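SnoaL-like domain-containing protein (Burkholderia xenovorans LB400, PDB 3EN8) is of unknown function, but adopts the NTF2-like fold of SnoaL-like domain proteins and binds a calcium ion. Local coordinates at residues D28-D31 and D32-C36. Sequence-based numbering, arbitrary orientation.
With CA (calcium ion), chain B.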
loop_
_atom_site.group_PDB
_atom_site.type_symbol
_atom_site.label_atom_id
_atom_site.label_comp_id
_atom_site.label_asym_id
_atom_site.label_seq_id
_atom_site.Cartn_x
_atom_site.Cartn_y
_atom_site.Cartn_z
ATOM N N ASP A 28 1.508 -10.892 18.363
ATOM C CA ASP A 28 1.849 -12.315 18.359
ATOM C C ASP A 28 2.434 -12.731 17.027
ATOM O O ASP A 28 3.249 -13.646 16.921
ATOM C CB ASP A 28 0.610 -13.167 18.610
ATOM C CG ASP A 28 0.921 -14.640 18.586
ATOM O OD1 ASP A 28 1.686 -15.059 19.474
ATOM O OD2 ASP A 28 0.427 -15.362 17.686
ATOM N N ILE A 29 1.989 -12.026 16.005
ATOM C CA ILE A 29 2.281 -12.391 14.597
ATOM C C ILE A 29 3.718 -12.075 14.175
ATOM O O ILE A 29 4.188 -12.538 13.142
ATOM C CB ILE A 29 1.272 -11.734 13.594
ATOM C CG1 ILE A 29 1.183 -12.572 12.313
ATOM C CG2 ILE A 29 1.676 -10.245 13.280
ATOM C CD1 ILE A 29 0.048 -12.107 11.315
ATOM N N TYR A 30 4.428 -11.291 14.982
ATOM C CA TYR A 30 5.770 -10.791 14.571
ATOM C C TYR A 30 6.904 -11.668 15.019
ATOM O O TYR A 30 6.916 -12.207 16.113
ATOM C CB TYR A 30 6.080 -9.359 15.076
ATOM C CG TYR A 30 5.091 -8.352 14.593
ATOM C CD1 TYR A 30 5.238 -7.747 13.347
ATOM C CD2 TYR A 30 3.980 -7.995 15.391
ATOM C CE1 TYR A 30 4.299 -6.837 12.871
ATOM C CE2 TYR A 30 3.054 -7.067 14.940
ATOM C CZ TYR A 30 3.213 -6.482 13.691
ATOM O OH TYR A 30 2.293 -5.589 13.196
ATOM N N ASP A 31 7.894 -11.781 14.156
ATOM C CA ASP A 31 9.202 -12.219 14.638
ATOM C C ASP A 31 9.686 -11.259 15.713
ATOM O O ASP A 31 9.378 -10.084 15.684
ATOM C CB ASP A 31 10.219 -12.220 13.509
ATOM C CG ASP A 31 11.538 -12.808 13.923
ATOM O OD1 ASP A 31 11.645 -14.045 13.929
ATOM O OD2 ASP A 31 12.478 -12.045 14.219
ATOM N N ASP A 32 10.524 -11.762 16.607
ATOM C CA ASP A 32 11.075 -10.919 17.676
ATOM C C ASP A 32 11.815 -9.701 17.148
ATOM O O ASP A 32 11.760 -8.613 17.733
ATOM C CB ASP A 32 11.958 -11.725 18.630
ATOM C CG ASP A 32 13.294 -12.129 18.014
ATOM O OD1 ASP A 32 13.322 -12.420 16.793
ATOM O OD2 ASP A 32 14.330 -12.165 18.759
ATOM N N ASP A 33 12.492 -9.894 16.027
ATOM C CA ASP A 33 13.313 -8.851 15.427
ATOM C C ASP A 33 12.618 -8.148 14.255
ATOM O O ASP A 33 13.258 -7.504 13.428
ATOM C CB ASP A 33 14.653 -9.415 14.972
ATOM C CG ASP A 33 15.391 -10.083 16.088
ATOM O OD1 ASP A 33 15.661 -9.425 17.085
ATOM O OD2 ASP A 33 15.632 -11.279 15.969
ATOM N N ALA A 34 11.303 -8.282 14.207
ATOM C CA ALA A 34 10.503 -7.631 13.188
ATOM C C ALA A 34 10.837 -6.142 13.153
ATOM O O ALA A 34 11.042 -5.501 14.181
ATOM C CB ALA A 34 8.967 -7.790 13.466
ATOM N N ILE A 35 10.841 -5.623 11.939
ATOM C CA ILE A 35 10.941 -4.173 11.682
ATOM C C ILE A 35 9.638 -3.640 11.098
ATOM O O ILE A 35 8.941 -4.321 10.349
ATOM C CB ILE A 35 12.170 -3.793 10.798
ATOM C CG1 ILE A 35 12.117 -4.468 9.426
ATOM C CG2 ILE A 35 13.456 -4.219 11.534
ATOM C CD1 ILE A 35 13.165 -3.986 8.369
ATOM N N CYS A 36 9.330 -2.410 11.489
ATOM C CA CYS A 36 8.157 -1.710 11.000
ATOM C C CYS A 36 8.551 -0.316 10.556
ATOM O O CYS A 36 9.063 0.469 11.338
ATOM C CB CYS A 36 7.062 -1.630 12.058
ATOM S SG CYS A 36 5.495 -1.004 11.382
HETATM CA CA CA B . 16.388 -12.153 18.083
HETATM O O HOH W 1 15.498 -12.364 13.325
HETATM O O HOH W 2 17.191 -10.193 19.084
#
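D31 and D33 meet round a tight turn that shows how one acidic side chain can order a loop presenting others to a metal. D31 OD2 accepts the backbone N-H of D33 at 2.8 Å, the donor coming from above the carboxylate plane, which makes an Asx turn. The same residue also closes a type I beta turn, since A34 N reaches D31 O at 3.0 Å. With CG anti to the backbone N (chi1 -174°), the carboxylate of D31 is carried forward over the turn. There it lies beside that of D32, pointing the same way with the planes 74° apart, and D31 OD2 comes within 2.7 Å of D32 OD1. Oxygens this close would repel if both were charged; the calcium ion, bound through the other oxygen of D32, or a shared proton probably eases this. The metal's ligands include D32 OD2 at 2.2 Å, D33 OD2 at 2.4 Å and a water that also donates to D33 OD1. A second water donates to both D31 OD2 and D33 OD2, tying D31 to the metal site as a second-shell residue.

Inward from the acids, the methyl CB of A34 packs against Y30, 3.7 Å from its CB, and meets the ring obliquely. I29 CG2 sits over one ring face, while the hydroxyl is hydrogen-bonded to E106 and R55. At D32 and D33 the chain turns a corner between strands 30-31 and 34-38; backbone hydrogen bonds join D31 to V103 and I35 to V104, both in strand 102-111, and Y30 and C36 touch L51 of helix 48-57.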